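Local coordinates for protein Sqt1 (Chaetomium thermophilum, PDB 4ZOY) that probably acts as a dedicated chaperone that captures a newly made ribosomal protein during its translation, using an eight-bladed WD40 beta-propeller, at residues D103-G108 against A128-L133; E332-S337 against P341-G346; G350-F355 against W393-C398. All coordinates share one frame; numbering follows the deposited sequence.

Interaction 1 (D103-G108 against A128-L133); sequences DFLVSG and AQFKFL
F104 and L133 touch on one face of a four-stranded blade, and L105 and F130 meet on the other. In the first pair, CD1 of L133 comes up to the rim of the phenyl ring, near the ring plane. The two side chains cross at about a right angle, and CD1 is the atom of L133 that reaches the ring, 3.6 Å from CE1 and 4.2 Å from CD1 of F104. With CG beside the backbone N (chi1 -59°), F104 brings its ring edge to this methyl although its CB does not point at the other strand. In the second pair, L105 CD2 lies 4.2 Å from F130 CD2 and approaches the ring obliquely.

The two strands are not neighbours: strand 114-120 runs between them, and the closest CA atoms, of L105 and F130, are 8.2 Å apart. This middle strand takes the backbone hydrogen bonds of D103, L105 and S107, and its V119 touches both L105 and F130. V49 of strand 45-51, in the adjacent blade, also packs on L105 and F130, while F83 meets the F130 ring. On the other face F104 rests on N155.

With no hydrogen bond between the segments, the contact consists of two small apolar touches, one at the buried L105 and one at the exposed L133. Being non-directional, they impose no backbone register; that is set by the bonds to strand 114-120.

Interaction 2 (E332-S337 against P341-G346); sequences ESLAFS and PILAAG
G346 N donates to S333 O over 2.8 Å, nearly straight at 171°, toward one end of this antiparallel hairpin, and A335 and A344 exchange a pair of backbone bonds at its middle. A344 N reaches A335 O at 2.8 Å, straighter still. The return bond from A335 N to A344 O is 2.9 Å long. S337 N closes the other end on I342 O at 3.0 Å. The regular ladder breaks at E332, whose N bonds to G346 O (2.9 Å) while that of S333 makes only a weak bond to the same oxygen; two residues facing one form a classic beta bulge. A water lies within hydrogen-bonding reach of both S337 O and I342 O, in the plane of the F336 ring at its edge.

Packing follows the alternation of the strands. L343, with CG anti to its backbone N (chi1 169°), sets CD1 squarely over the centre of the F336 ring, 3.7 Å from the centroid, a CH-pi contact. L334 CD2 meets A345 CB at 3.7 Å on the same face, which packs on strands 252-257 and 263-268 of the preceding blade. A335 and S333 face the following blade instead, where S333 OG is bonded to V379 N. S337 presses CB against I342 CG1, while its hydroxyl bonds to G392 O and A340 N.

The hairpin joins the first and second strands of a WD40 blade: L334, F336 and L343 pack on the preceding blade and S333, A335 and I342 on the following one, as expected for the inner hairpin of a blade set between two neighbours.

Interaction 3 (G350-F355 against W393-C398); sequences GSIAVF and WLLTSC
I352 meets L395 and S397 across the interface between two consecutive blades. The apolar part is a tip-to-tip meeting of branched side chains: I352 CG2 approaches L395 CD2 at 4.1 Å. L395 is extended toward it, its CG anti to the backbone N (chi1 -175°).

The mixed contact belongs to the other branch of the isoleucine. I352 CD1 lies 3.8 Å from S397 CB and equally far from S397 OG, so the methyl borders the serine side chain over both of its atoms. The backbones stay well apart, the nearest CA atoms, of I352 and S397, being 8.8 Å from each other, and no hydrogen bond spans the segments.

The same hydroxyl that borders the isoleucine methyl is held by polar bonds. S397 OG is hydrogen-bonded to H371 NE2 and to W407 NE1; the indole N-H can only donate. Two bonds thus hold the hydroxyl, which sits between the backbone N and the carbonyl carbon (chi1 65°), while I352 also packs on W407. V379 of strand 376-381 touches both L395 and S397. G350 is in turn tied by a backbone hydrogen bond to H371, which brings the earlier segment to the same polar cluster.

W407, S397 and H371, joined in this way, are consistent with the Trp, Ser and His members of the hydrogen-bonded tetrad familiar from WD40 blades. Here the third strand of one blade places an isoleucine beside that network in the next, an apolar seam of the kind that holds propeller blades together.

How the interactions relate
Interactions 2 and 3 are neighbours: their centres lie 7 Å apart, and strands 342-347 and 352-356 are adjacent in one sheet, joined by probable backbone hydrogen bonds between F355 N and L343 O and between A345 N and A353 O. Interaction 1 belongs to a blade on the opposite side of the chain's centre, its nearest atoms about 17 Å from interaction 2. Chemistry follows position. Interaction 2 pairs adjacent strands and is dominated by backbone bonds; interaction 1 skips a strand within a blade and interaction 3 spans two blades, so both rely on side chains. Interactions 2 and 3 are buried, whereas interaction 1 is partly exposed.

Interaction 1 (D103-G108 against A128-L133)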
loop_
_atom_site.group_PDB
_atom_site.type_symbol
_atom_site.label_atom_id
_atom_site.label_comp_id
_atom_site.label_asym_id
_atom_site.label_seq_id
_atom_site.Cartn_x
_atom_site.Cartn_y
_atom_site.Cartn_z
ATOM N N ASP A 103 -5.553 -17.344 -2.174
ATOM C CA ASP A 103 -5.171 -18.600 -2.818
ATOM C C ASP A 103 -3.687 -18.642 -3.151
ATOM O O ASP A 103 -3.090 -19.713 -3.284
ATOM C CB ASP A 103 -5.973 -18.825 -4.104
ATOM C CG ASP A 103 -7.421 -19.156 -3.842
ATOM O OD1 ASP A 103 -7.708 -19.831 -2.839
ATOM O OD2 ASP A 103 -8.272 -18.741 -4.650
ATOM N N PHE A 104 -3.094 -17.468 -3.323
ATOM C CA PHE A 104 -1.689 -17.383 -3.659
ATOM C C PHE A 104 -1.000 -16.346 -2.803
ATOM O O PHE A 104 -1.613 -15.370 -2.375
ATOM C CB PHE A 104 -1.485 -17.026 -5.132
ATOM C CG PHE A 104 -2.106 -18.002 -6.081
ATOM C CD1 PHE A 104 -1.394 -19.103 -6.524
ATOM C CD2 PHE A 104 -3.401 -17.810 -6.534
ATOM C CE1 PHE A 104 -1.965 -20.005 -7.401
ATOM C CE2 PHE A 104 -3.981 -18.707 -7.416
ATOM C CZ PHE A 104 -3.259 -19.809 -7.850
ATOM N N LEU A 105 0.277 -16.595 -2.552
ATOM C CA LEU A 105 1.187 -15.623 -1.968
ATOM C C LEU A 105 2.219 -15.306 -3.026
ATOM O O LEU A 105 2.823 -16.212 -3.603
ATOM C CB LEU A 105 1.858 -16.183 -0.707
ATOM C CG LEU A 105 2.990 -15.350 -0.103
ATOM C CD1 LEU A 105 2.488 -13.988 0.359
ATOM C CD2 LEU A 105 3.633 -16.110 1.054
ATOM N N VAL A 106 2.435 -14.025 -3.288
ATOM C CA VAL A 106 3.333 -13.619 -4.345
ATOM C C VAL A 106 4.411 -12.695 -3.797
ATOM O O VAL A 106 4.113 -11.738 -3.074
ATOM C CB VAL A 106 2.563 -12.911 -5.483
ATOM C CG1 VAL A 106 3.470 -12.672 -6.658
ATOM C CG2 VAL A 106 1.339 -13.745 -5.909
ATOM N N SER A 107 5.665 -13.003 -4.113
ATOM C CA SER A 107 6.767 -12.140 -3.709
ATOM C C SER A 107 7.398 -11.470 -4.925
ATOM O O SER A 107 7.467 -12.050 -6.008
ATOM C CB SER A 107 7.811 -12.936 -2.917
ATOM O OG SER A 107 8.310 -14.013 -3.694
ATOM N N GLY A 108 7.854 -10.236 -4.743
ATOM C CA GLY A 108 8.418 -9.465 -5.830
ATOM C C GLY A 108 9.699 -8.809 -5.395
ATOM O O GLY A 108 9.747 -8.185 -4.341
ATOM N N ALA A 128 -1.668 -23.483 7.653
ATOM C CA ALA A 128 -0.934 -23.008 6.483
ATOM C C ALA A 128 0.150 -23.891 5.859
ATOM O O ALA A 128 1.159 -24.212 6.482
ATOM C CB ALA A 128 -0.334 -21.647 6.813
ATOM N N GLN A 129 -0.075 -24.228 4.589
ATOM C CA GLN A 129 0.912 -24.858 3.721
ATOM C C GLN A 129 1.168 -23.971 2.500
ATOM O O GLN A 129 0.253 -23.321 1.989
ATOM C CB GLN A 129 0.442 -26.244 3.285
ATOM C CG GLN A 129 0.546 -27.308 4.367
ATOM C CD GLN A 129 1.926 -27.932 4.427
ATOM O OE1 GLN A 129 2.289 -28.742 3.572
ATOM N NE2 GLN A 129 2.708 -27.550 5.428
ATOM N N PHE A 130 2.416 -23.946 2.041
ATOM C CA PHE A 130 2.819 -23.079 0.939
ATOM C C PHE A 130 3.633 -23.862 -0.079
ATOM O O PHE A 130 4.584 -24.559 0.278
ATOM C CB PHE A 130 3.628 -21.884 1.464
ATOM C CG PHE A 130 2.897 -21.076 2.495
ATOM C CD1 PHE A 130 2.912 -21.456 3.828
ATOM C CD2 PHE A 130 2.173 -19.949 2.131
ATOM C CE1 PHE A 130 2.228 -20.726 4.776
ATOM C CE2 PHE A 130 1.489 -19.215 3.078
ATOM C CZ PHE A 130 1.511 -19.605 4.399
ATOM N N LYS A 131 3.262 -23.746 -1.347
ATOM C CA LYS A 131 3.952 -24.483 -2.397
ATOM C C LYS A 131 4.340 -23.594 -3.571
ATOM O O LYS A 131 3.480 -23.004 -4.221
ATOM C CB LYS A 131 3.080 -25.636 -2.894
ATOM C CG LYS A 131 3.715 -26.440 -4.015
ATOM C CD LYS A 131 2.833 -27.604 -4.431
ATOM C CE LYS A 131 3.395 -28.303 -5.659
ATOM N NZ LYS A 131 4.852 -28.575 -5.511
ATOM N N PHE A 132 5.637 -23.511 -3.845
ATOM C CA PHE A 132 6.129 -22.750 -4.984
ATOM C C PHE A 132 5.551 -23.298 -6.286
ATOM O O PHE A 132 5.534 -24.510 -6.501
ATOM C CB PHE A 132 7.658 -22.772 -5.025
ATOM C CG PHE A 132 8.236 -22.120 -6.245
ATOM C CD1 PHE A 132 8.158 -20.746 -6.420
ATOM C CD2 PHE A 132 8.848 -22.880 -7.229
ATOM C CE1 PHE A 132 8.688 -20.145 -7.543
ATOM C CE2 PHE A 132 9.376 -22.284 -8.356
ATOM C CZ PHE A 132 9.296 -20.912 -8.515
ATOM N N LEU A 133 5.071 -22.406 -7.149
ATOM C CA LEU A 133 4.450 -22.823 -8.402
ATOM C C LEU A 133 5.200 -22.322 -9.626
ATOM O O LEU A 133 5.410 -23.069 -10.581
ATOM C CB LEU A 133 3.006 -22.336 -8.472
ATOM C CG LEU A 133 2.010 -22.899 -7.466
ATOM C CD1 LEU A 133 0.605 -22.483 -7.879
ATOM C CD2 LEU A 133 2.125 -24.415 -7.359
#

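Interaction 2 (E332-S337 against P341-G346)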
loop_
_atom_site.group_PDB
_atom_site.type_symbol
_atom_site.label_atom_id
_atom_site.label_comp_id
_atom_site.label_asym_id
_atom_site.label_seq_id
_atom_site.Cartn_x
_atom_site.Cartn_y
_atom_site.Cartn_z
ATOM N N GLU A 332 4.091 10.750 0.210
ATOM C CA GLU A 332 4.491 9.363 0.041
ATOM C C GLU A 332 3.339 8.390 0.255
ATOM O O GLU A 332 3.458 7.212 -0.104
ATOM C CB GLU A 332 5.635 9.024 0.996
ATOM C CG GLU A 332 6.966 9.684 0.612
ATOM C CD GLU A 332 7.567 9.128 -0.678
ATOM O OE1 GLU A 332 7.056 8.112 -1.201
ATOM O OE2 GLU A 332 8.566 9.707 -1.171
ATOM N N SER A 333 2.229 8.873 0.815
ATOM C CA SER A 333 1.110 7.993 1.085
ATOM C C SER A 333 -0.201 8.776 1.060
ATOM O O SER A 333 -0.292 9.851 1.645
ATOM C CB SER A 333 1.316 7.289 2.439
ATOM O OG SER A 333 0.237 6.412 2.698
ATOM N N LEU A 334 -1.202 8.216 0.375
ATOM C CA LEU A 334 -2.523 8.807 0.202
ATOM C C LEU A 334 -3.571 7.760 0.522
ATOM O O LEU A 334 -3.439 6.612 0.088
ATOM C CB LEU A 334 -2.747 9.278 -1.244
ATOM C CG LEU A 334 -2.103 10.578 -1.702
ATOM C CD1 LEU A 334 -2.153 10.668 -3.232
ATOM C CD2 LEU A 334 -2.843 11.724 -1.062
ATOM N N ALA A 335 -4.613 8.150 1.244
ATOM C CA ALA A 335 -5.730 7.238 1.486
ATOM C C ALA A 335 -7.042 7.974 1.594
ATOM O O ALA A 335 -7.166 8.955 2.332
ATOM C CB ALA A 335 -5.483 6.430 2.745
ATOM N N PHE A 336 -8.027 7.512 0.831
ATOM C CA PHE A 336 -9.405 7.928 1.038
ATOM C C PHE A 336 -10.033 7.112 2.157
ATOM O O PHE A 336 -9.845 5.891 2.225
ATOM C CB PHE A 336 -10.237 7.740 -0.237
ATOM C CG PHE A 336 -9.953 8.748 -1.319
ATOM C CD1 PHE A 336 -10.656 9.944 -1.375
ATOM C CD2 PHE A 336 -9.003 8.485 -2.288
ATOM C CE1 PHE A 336 -10.407 10.868 -2.388
ATOM C CE2 PHE A 336 -8.748 9.402 -3.303
ATOM C CZ PHE A 336 -9.459 10.591 -3.352
ATOM N N SER A 337 -10.784 7.769 3.026
ATOM C CA SER A 337 -11.570 7.039 4.003
ATOM C C SER A 337 -12.609 6.192 3.291
ATOM O O SER A 337 -13.235 6.657 2.338
ATOM C CB SER A 337 -12.250 7.995 4.974
ATOM O OG SER A 337 -13.178 7.302 5.798
ATOM N N PRO A 341 -16.098 11.417 4.353
ATOM C CA PRO A 341 -15.724 12.179 3.158
ATOM C C PRO A 341 -14.401 12.903 3.348
ATOM O O PRO A 341 -14.342 14.136 3.345
ATOM C CB PRO A 341 -16.884 13.158 3.000
ATOM C CG PRO A 341 -17.341 13.402 4.396
ATOM C CD PRO A 341 -17.173 12.079 5.115
ATOM N N ILE A 342 -13.346 12.125 3.548
ATOM C CA ILE A 342 -12.031 12.711 3.770
ATOM C C ILE A 342 -10.932 11.957 3.040
ATOM O O ILE A 342 -11.052 10.759 2.743
ATOM C CB ILE A 342 -11.658 12.782 5.280
ATOM C CG1 ILE A 342 -11.672 11.385 5.913
ATOM C CG2 ILE A 342 -12.595 13.744 6.044
ATOM C CD1 ILE A 342 -11.264 11.384 7.385
ATOM N N LEU A 343 -9.855 12.686 2.755
ATOM C CA LEU A 343 -8.643 12.161 2.154
ATOM C C LEU A 343 -7.482 12.520 3.064
ATOM O O LEU A 343 -7.360 13.680 3.470
ATOM C CB LEU A 343 -8.425 12.767 0.764
ATOM C CG LEU A 343 -7.069 12.532 0.094
ATOM C CD1 LEU A 343 -6.906 11.073 -0.353
ATOM C CD2 LEU A 343 -6.858 13.502 -1.080
ATOM N N ALA A 344 -6.644 11.534 3.396
ATOM C CA ALA A 344 -5.445 11.753 4.212
ATOM C C ALA A 344 -4.181 11.614 3.382
ATOM O O ALA A 344 -4.072 10.727 2.533
ATOM C CB ALA A 344 -5.411 10.765 5.379
ATOM N N ALA A 345 -3.202 12.477 3.648
ATOM C CA ALA A 345 -1.943 12.489 2.917
ATOM C C ALA A 345 -0.766 12.542 3.887
ATOM O O ALA A 345 -0.729 13.405 4.764
ATOM C CB ALA A 345 -1.896 13.680 1.971
ATOM N N GLY A 346 0.183 11.623 3.734
ATOM C CA GLY A 346 1.376 11.612 4.581
ATOM C C GLY A 346 2.569 12.095 3.793
ATOM O O GLY A 346 2.770 11.693 2.649
HETATM O O HOH W 1 -13.080 9.213 1.150
#

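Interaction 3 (G350-F355 against W393-C398)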
loop_
_atom_site.group_PDB
_atom_site.type_symbol
_atom_site.label_atom_id
_atom_site.label_comp_id
_atom_site.label_asym_id
_atom_site.label_seq_id
_atom_site.Cartn_x
_atom_site.Cartn_y
_atom_site.Cartn_z
ATOM N N GLY A 350 7.034 14.853 7.609
ATOM C CA GLY A 350 6.563 14.425 8.917
ATOM C C GLY A 350 5.104 14.715 9.243
ATOM O O GLY A 350 4.612 14.319 10.304
ATOM N N SER A 351 4.404 15.400 8.337
ATOM C CA SER A 351 3.028 15.798 8.603
ATOM C C SER A 351 2.015 14.909 7.898
ATOM O O SER A 351 2.324 14.245 6.912
ATOM C CB SER A 351 2.781 17.244 8.170
ATOM O OG SER A 351 2.824 17.361 6.752
ATOM N N ILE A 352 0.805 14.930 8.432
ATOM C CA ILE A 352 -0.345 14.347 7.772
ATOM C C ILE A 352 -1.302 15.494 7.530
ATOM O O ILE A 352 -1.465 16.355 8.389
ATOM C CB ILE A 352 -1.007 13.255 8.626
ATOM C CG1 ILE A 352 -0.023 12.097 8.852
ATOM C CG2 ILE A 352 -2.333 12.783 7.996
ATOM C CD1 ILE A 352 -0.493 11.105 9.895
ATOM N N ALA A 353 -1.923 15.519 6.355
ATOM C CA ALA A 353 -2.955 16.500 6.062
ATOM C C ALA A 353 -4.254 15.790 5.700
ATOM O O ALA A 353 -4.244 14.733 5.072
ATOM C CB ALA A 353 -2.503 17.428 4.946
ATOM N N VAL A 354 -5.363 16.359 6.144
ATOM C CA VAL A 354 -6.678 15.766 5.956
ATOM C C VAL A 354 -7.538 16.761 5.201
ATOM O O VAL A 354 -7.647 17.922 5.605
ATOM C CB VAL A 354 -7.330 15.404 7.300
ATOM C CG1 VAL A 354 -8.684 14.713 7.097
ATOM C CG2 VAL A 354 -6.394 14.517 8.113
ATOM N N PHE A 355 -8.140 16.301 4.108
ATOM C CA PHE A 355 -8.959 17.165 3.251
ATOM C C PHE A 355 -10.402 16.664 3.180
ATOM O O PHE A 355 -10.648 15.451 3.175
ATOM C CB PHE A 355 -8.364 17.219 1.844
ATOM C CG PHE A 355 -6.930 17.649 1.811
ATOM C CD1 PHE A 355 -6.610 18.996 1.748
ATOM C CD2 PHE A 355 -5.897 16.714 1.839
ATOM C CE1 PHE A 355 -5.293 19.412 1.712
ATOM C CE2 PHE A 355 -4.568 17.124 1.816
ATOM C CZ PHE A 355 -4.263 18.477 1.747
ATOM N N TRP A 393 -13.170 7.160 10.388
ATOM C CA TRP A 393 -12.525 8.319 11.029
ATOM C C TRP A 393 -11.196 8.007 11.701
ATOM O O TRP A 393 -10.530 8.914 12.189
ATOM C CB TRP A 393 -13.476 8.944 12.063
ATOM C CG TRP A 393 -14.675 9.522 11.426
ATOM C CD1 TRP A 393 -15.928 8.987 11.418
ATOM C CD2 TRP A 393 -14.748 10.740 10.676
ATOM N NE1 TRP A 393 -16.786 9.806 10.719
ATOM C CE2 TRP A 393 -16.086 10.887 10.253
ATOM C CE3 TRP A 393 -13.820 11.723 10.328
ATOM C CZ2 TRP A 393 -16.516 11.977 9.494
ATOM C CZ3 TRP A 393 -14.246 12.803 9.576
ATOM C CH2 TRP A 393 -15.586 12.920 9.166
ATOM N N LEU A 394 -10.822 6.733 11.719
ATOM C CA LEU A 394 -9.612 6.297 12.404
ATOM C C LEU A 394 -8.513 5.951 11.399
ATOM O O LEU A 394 -8.691 5.097 10.525
ATOM C CB LEU A 394 -9.922 5.100 13.304
ATOM C CG LEU A 394 -10.667 5.450 14.600
ATOM C CD1 LEU A 394 -11.160 4.188 15.283
ATOM C CD2 LEU A 394 -9.780 6.266 15.534
ATOM N N LEU A 395 -7.381 6.622 11.553
ATOM C CA LEU A 395 -6.257 6.510 10.626
ATOM C C LEU A 395 -5.028 6.012 11.358
ATOM O O LEU A 395 -4.645 6.572 12.392
ATOM C CB LEU A 395 -5.960 7.867 9.981
ATOM C CG LEU A 395 -4.874 7.853 8.900
ATOM C CD1 LEU A 395 -5.481 7.431 7.573
ATOM C CD2 LEU A 395 -4.208 9.217 8.782
ATOM N N THR A 396 -4.408 4.974 10.818
ATOM C CA THR A 396 -3.129 4.491 11.346
ATOM C C THR A 396 -1.996 4.980 10.464
ATOM O O THR A 396 -2.101 4.955 9.236
ATOM C CB THR A 396 -3.112 2.973 11.413
ATOM O OG1 THR A 396 -4.257 2.540 12.144
ATOM C CG2 THR A 396 -1.854 2.454 12.135
ATOM N N SER A 397 -0.914 5.439 11.093
ATOM C CA SER A 397 0.239 5.928 10.347
ATOM C C SER A 397 1.538 5.335 10.895
ATOM O O SER A 397 1.614 4.965 12.075
ATOM C CB SER A 397 0.310 7.452 10.382
ATOM O OG SER A 397 0.533 7.920 11.702
ATOM N N CYS A 398 2.564 5.245 10.053
ATOM C CA CYS A 398 3.890 4.869 10.549
ATOM C C CYS A 398 4.923 5.777 9.922
ATOM O O CYS A 398 4.688 6.370 8.871
ATOM C CB CYS A 398 4.192 3.389 10.260
ATOM S SG CYS A 398 4.549 3.008 8.521
#